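Local coordinates for protein ATP-dependent DNA helicase RecQ (Porphyromonas gingivalis, PDB 3IUO) that probably couples ATP hydrolysis to unwinding of duplex DNA in the 3'-5' direction, this chain being a C-terminal piece of the helicase, at residues Val57-Phe68 with Leu111-Asn122. Numbering follows the deposited sequence.
Sequences VYSGTRINIDYF and LVRIKFLSEMAN
The loop that leaves helix 46-58, part of the helix-turn-helix family region of RecQ, runs along the last three turns of the C-terminal helix 106-121, and Arg62 reaches over to close that helix's end. With CG anti to the backbone N (chi1 -168°) and the chain extended to NE, its NH1 donates to Asn122 O at 2.7 Å, a terminal carboxylate oxygen in the guanidinium plane whose charge probably strengthens the pairing, and to Glu119 O at 2.9 Å, a last-turn carbonyl with no amide four residues on, met from above the carbonyl plane. A Schellman motif at Gly60 turns the chain here, and Asn122 CB comes within 3.2 Å of Gly60 O, a tight fit. One turn back, Ser118 OG lies 2.9 Å from Ile63 O.

Ile114 forms the greasy middle: its CG2 touches CD1 of Ile63 and of Ile65 and CG2 of Val57, while Val57 CG1 rests on Leu117 CB. At the far end, Lys115, bent at chi4 (68°), forms salt bridges through NZ with Asp66 OD1 (2.9 Å, from above the carboxylate plane) and Glu119 OE2, a three-residue network probably easing repulsion between the acids. Arg113 NH1 donates to Tyr58 OH (2.9 Å), guanidinium and ring planes 80° apart, and Leu117 CD1 covers one guanidinium face; Asp91 adds a salt bridge.

Val53 of helix 46-58 meets Ile63 and Ile114, Leu35 of helix 35-41 meets Ile65 and Phe68, Phe82 of helix 75-87 lies against Lys115 and Glu119, and Thr89 and Thr90 of the second subunit adjoin the Val57-Tyr58 end.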
loop_
_atom_site.group_PDB
_atom_site.type_symbol
_atom_site.label_atom_id
_atom_site.label_comp_id
_atom_site.label_asym_id
_atom_site.label_seq_id
_atom_site.Cartn_x
_atom_site.Cartn_y
_atom_site.Cartn_z
ATOM N N VAL B 57 -1.987 13.202 0.500
ATOM C CA VAL B 57 -2.247 12.307 1.632
ATOM C C VAL B 57 -0.979 11.509 1.989
ATOM O O VAL B 57 -0.645 11.361 3.181
ATOM C CB VAL B 57 -3.401 11.389 1.277
ATOM C CG1 VAL B 57 -3.535 10.227 2.306
ATOM C CG2 VAL B 57 -4.672 12.201 1.239
ATOM N N TYR B 58 -0.242 11.026 0.973
ATOM C CA TYR B 58 0.987 10.306 1.288
ATOM C C TYR B 58 1.994 11.149 2.047
ATOM O O TYR B 58 2.785 10.616 2.808
ATOM C CB TYR B 58 1.658 9.783 0.014
ATOM C CG TYR B 58 0.854 8.804 -0.823
ATOM C CD1 TYR B 58 -0.261 8.107 -0.300
ATOM C CD2 TYR B 58 1.184 8.607 -2.160
ATOM C CE1 TYR B 58 -0.995 7.203 -1.105
ATOM C CE2 TYR B 58 0.459 7.721 -2.971
ATOM C CZ TYR B 58 -0.631 7.035 -2.430
ATOM O OH TYR B 58 -1.294 6.170 -3.253
ATOM N N SER B 59 1.982 12.467 1.808
ATOM C CA SER B 59 2.896 13.403 2.460
ATOM C C SER B 59 2.554 13.701 3.928
ATOM O O SER B 59 3.362 14.308 4.654
ATOM C CB SER B 59 2.995 14.684 1.648
ATOM O OG SER B 59 1.943 15.571 2.006
ATOM N N GLY B 60 1.383 13.240 4.357
ATOM C CA GLY B 60 0.983 13.410 5.747
ATOM C C GLY B 60 -0.138 14.381 6.039
ATOM O O GLY B 60 -0.503 14.548 7.213
ATOM N N THR B 61 -0.675 15.039 5.023
ATOM C CA THR B 61 -1.732 16.044 5.251
ATOM C C THR B 61 -3.049 15.354 5.541
ATOM O O THR B 61 -3.490 14.513 4.761
ATOM C CB THR B 61 -1.877 16.968 4.011
ATOM O OG1 THR B 61 -0.601 17.585 3.757
ATOM C CG2 THR B 61 -2.920 18.057 4.223
ATOM N N ARG B 62 -3.641 15.686 6.681
ATOM C CA ARG B 62 -4.929 15.117 7.067
ATOM C C ARG B 62 -6.062 15.863 6.392
ATOM O O ARG B 62 -6.603 16.817 6.929
ATOM C CB ARG B 62 -5.088 15.121 8.606
ATOM C CG ARG B 62 -6.278 14.272 9.066
ATOM C CD ARG B 62 -6.369 14.269 10.612
ATOM N NE ARG B 62 -7.499 13.424 11.051
ATOM C CZ ARG B 62 -7.412 12.128 11.363
ATOM N NH1 ARG B 62 -6.250 11.458 11.324
ATOM N NH2 ARG B 62 -8.545 11.499 11.725
ATOM N N ILE B 63 -6.454 15.409 5.229
ATOM C CA ILE B 63 -7.581 16.042 4.544
ATOM C C ILE B 63 -8.867 15.289 4.827
ATOM O O ILE B 63 -8.856 14.042 5.032
ATOM C CB ILE B 63 -7.361 16.103 3.039
ATOM C CG1 ILE B 63 -7.130 14.698 2.482
ATOM C CG2 ILE B 63 -6.169 17.019 2.703
ATOM C CD1 ILE B 63 -7.266 14.652 0.962
ATOM N N ASN B 64 -9.973 16.025 4.780
ATOM C CA ASN B 64 -11.244 15.394 4.916
ATOM C C ASN B 64 -12.117 15.619 3.706
ATOM O O ASN B 64 -12.503 16.740 3.419
ATOM C CB ASN B 64 -11.960 15.838 6.191
ATOM C CG ASN B 64 -13.079 14.876 6.530
ATOM O OD1 ASN B 64 -14.071 14.807 5.823
ATOM N ND2 ASN B 64 -12.870 14.052 7.557
ATOM N N ILE B 65 -12.431 14.530 3.003
ATOM C CA ILE B 65 -13.300 14.616 1.816
ATOM C C ILE B 65 -14.687 13.972 2.006
ATOM O O ILE B 65 -15.341 13.606 1.026
ATOM C CB ILE B 65 -12.587 14.044 0.542
ATOM C CG1 ILE B 65 -12.191 12.582 0.732
ATOM C CG2 ILE B 65 -11.331 14.878 0.225
ATOM C CD1 ILE B 65 -11.956 11.828 -0.589
ATOM N N ASP B 66 -15.102 13.788 3.259
ATOM C CA ASP B 66 -16.421 13.194 3.556
ATOM C C ASP B 66 -17.549 13.966 2.903
ATOM O O ASP B 66 -18.496 13.352 2.406
ATOM C CB ASP B 66 -16.710 13.145 5.059
ATOM C CG ASP B 66 -15.816 12.184 5.809
ATOM O OD1 ASP B 66 -15.086 11.397 5.163
ATOM O OD2 ASP B 66 -15.846 12.225 7.063
ATOM N N TYR B 67 -17.449 15.299 2.883
ATOM C CA TYR B 67 -18.493 16.144 2.306
ATOM C C TYR B 67 -18.764 15.771 0.846
ATOM O O TYR B 67 -19.897 15.795 0.392
ATOM C CB TYR B 67 -18.086 17.612 2.405
ATOM C CG TYR B 67 -16.923 18.010 1.527
ATOM C CD1 TYR B 67 -17.129 18.544 0.259
ATOM C CD2 TYR B 67 -15.604 17.860 1.972
ATOM C CE1 TYR B 67 -16.062 18.912 -0.548
ATOM C CE2 TYR B 67 -14.523 18.221 1.170
ATOM C CZ TYR B 67 -14.761 18.734 -0.089
ATOM O OH TYR B 67 -13.695 19.108 -0.869
ATOM N N PHE B 68 -17.709 15.418 0.119
ATOM C CA PHE B 68 -17.837 15.060 -1.284
ATOM C C PHE B 68 -18.279 13.605 -1.464
ATOM O O PHE B 68 -19.208 13.323 -2.224
ATOM C CB PHE B 68 -16.536 15.374 -2.032
ATOM C CG PHE B 68 -16.539 14.943 -3.478
ATOM C CD1 PHE B 68 -17.169 15.713 -4.443
ATOM C CD2 PHE B 68 -15.890 13.772 -3.867
ATOM C CE1 PHE B 68 -17.164 15.324 -5.785
ATOM C CE2 PHE B 68 -15.877 13.377 -5.181
ATOM C CZ PHE B 68 -16.522 14.156 -6.156
ATOM N N LEU B 111 -11.237 7.037 -4.006
ATOM C CA LEU B 111 -11.801 8.015 -3.079
ATOM C C LEU B 111 -11.841 7.491 -1.649
ATOM O O LEU B 111 -11.476 8.206 -0.705
ATOM C CB LEU B 111 -13.211 8.430 -3.527
ATOM C CG LEU B 111 -13.212 9.425 -4.698
ATOM C CD1 LEU B 111 -14.645 9.602 -5.268
ATOM C CD2 LEU B 111 -12.665 10.823 -4.303
ATOM N N VAL B 112 -12.330 6.271 -1.467
ATOM C CA VAL B 112 -12.479 5.761 -0.118
ATOM C C VAL B 112 -11.098 5.492 0.464
ATOM O O VAL B 112 -10.921 5.679 1.666
ATOM C CB VAL B 112 -13.374 4.512 -0.048
ATOM C CG1 VAL B 112 -13.514 3.996 1.391
ATOM C CG2 VAL B 112 -14.738 4.874 -0.587
ATOM N N ARG B 113 -10.159 5.064 -0.381
ATOM C CA ARG B 113 -8.785 4.798 0.064
ATOM C C ARG B 113 -8.142 6.112 0.572
ATOM O O ARG B 113 -7.448 6.096 1.582
ATOM C CB ARG B 113 -8.000 4.199 -1.099
ATOM C CG ARG B 113 -6.534 3.888 -0.785
ATOM C CD ARG B 113 -5.858 3.176 -1.927
ATOM N NE ARG B 113 -4.425 2.970 -1.641
ATOM C CZ ARG B 113 -3.482 3.839 -1.967
ATOM N NH1 ARG B 113 -3.810 4.980 -2.570
ATOM N NH2 ARG B 113 -2.222 3.581 -1.654
ATOM N N ILE B 114 -8.383 7.223 -0.117
ATOM C CA ILE B 114 -7.916 8.556 0.380
ATOM C C ILE B 114 -8.458 8.832 1.765
ATOM O O ILE B 114 -7.711 9.205 2.681
ATOM C CB ILE B 114 -8.278 9.686 -0.612
ATOM C CG1 ILE B 114 -7.385 9.560 -1.862
ATOM C CG2 ILE B 114 -8.201 11.077 0.028
ATOM C CD1 ILE B 114 -8.002 10.212 -3.090
ATOM N N LYS B 115 -9.771 8.645 1.933
ATOM C CA LYS B 115 -10.429 8.870 3.221
ATOM C C LYS B 115 -9.769 7.990 4.309
ATOM O O LYS B 115 -9.407 8.460 5.400
ATOM C CB LYS B 115 -11.902 8.518 3.069
ATOM C CG LYS B 115 -12.658 8.490 4.396
ATOM C CD LYS B 115 -14.099 8.146 4.136
ATOM C CE LYS B 115 -14.814 7.693 5.407
ATOM N NZ LYS B 115 -14.959 8.819 6.394
ATOM N N PHE B 116 -9.619 6.718 4.002
ATOM C CA PHE B 116 -9.077 5.789 4.964
ATOM C C PHE B 116 -7.628 6.112 5.346
ATOM O O PHE B 116 -7.284 6.111 6.538
ATOM C CB PHE B 116 -9.165 4.360 4.401
ATOM C CG PHE B 116 -8.511 3.321 5.263
ATOM C CD1 PHE B 116 -9.170 2.776 6.358
ATOM C CD2 PHE B 116 -7.238 2.904 4.956
ATOM C CE1 PHE B 116 -8.564 1.803 7.144
ATOM C CE2 PHE B 116 -6.611 1.933 5.743
ATOM C CZ PHE B 116 -7.280 1.400 6.835
ATOM N N LEU B 117 -6.763 6.305 4.339
ATOM C CA LEU B 117 -5.339 6.597 4.650
ATOM C C LEU B 117 -5.174 7.860 5.455
ATOM O O LEU B 117 -4.352 7.893 6.407
ATOM C CB LEU B 117 -4.517 6.711 3.372
ATOM C CG LEU B 117 -4.369 5.416 2.583
ATOM C CD1 LEU B 117 -3.634 5.715 1.274
ATOM C CD2 LEU B 117 -3.678 4.277 3.379
ATOM N N SER B 118 -5.928 8.884 5.079
ATOM C CA SER B 118 -5.852 10.161 5.825
ATOM C C SER B 118 -6.282 9.952 7.282
ATOM O O SER B 118 -5.594 10.364 8.232
ATOM C CB SER B 118 -6.730 11.221 5.178
ATOM O OG SER B 118 -6.627 12.423 5.897
ATOM N N GLU B 119 -7.391 9.272 7.473
ATOM C CA GLU B 119 -7.885 9.099 8.851
ATOM C C GLU B 119 -6.931 8.301 9.737
ATOM O O GLU B 119 -6.686 8.645 10.911
ATOM C CB GLU B 119 -9.234 8.411 8.811
ATOM C CG GLU B 119 -10.318 9.375 8.452
ATOM C CD GLU B 119 -11.731 8.809 8.549
ATOM O OE1 GLU B 119 -11.939 7.779 9.256
ATOM O OE2 GLU B 119 -12.638 9.457 7.942
HETATM N N MSE B 120 -6.403 7.212 9.188
HETATM C CA MSE B 120 -5.631 6.280 10.008
HETATM C C MSE B 120 -4.204 6.704 10.249
HETATM O O MSE B 120 -3.538 6.180 11.152
HETATM C CB MSE B 120 -5.671 4.867 9.395
HETATM C CG MSE B 120 -7.089 4.358 9.235
HETATM SE SE MSE B 120 -8.148 4.379 10.892
HETATM C CE MSE B 120 -9.918 4.560 10.037
ATOM N N ALA B 121 -3.688 7.603 9.421
ATOM C CA ALA B 121 -2.271 7.956 9.513
ATOM C C ALA B 121 -1.931 9.427 9.709
ATOM O O ALA B 121 -0.860 9.735 10.248
ATOM C CB ALA B 121 -1.460 7.384 8.283
ATOM N N ASN B 122 -2.807 10.352 9.286
ATOM C CA ASN B 122 -2.341 11.735 9.131
ATOM C C ASN B 122 -2.799 12.680 10.223
ATOM O O ASN B 122 -3.646 12.284 11.031
ATOM C CB ASN B 122 -2.761 12.285 7.782
ATOM C CG ASN B 122 -2.023 11.620 6.618
ATOM O OD1 ASN B 122 -2.318 11.884 5.445
ATOM N ND2 ASN B 122 -1.060 10.797 6.924
HETATM O O HOH W 1 0.325 3.757 -2.847
#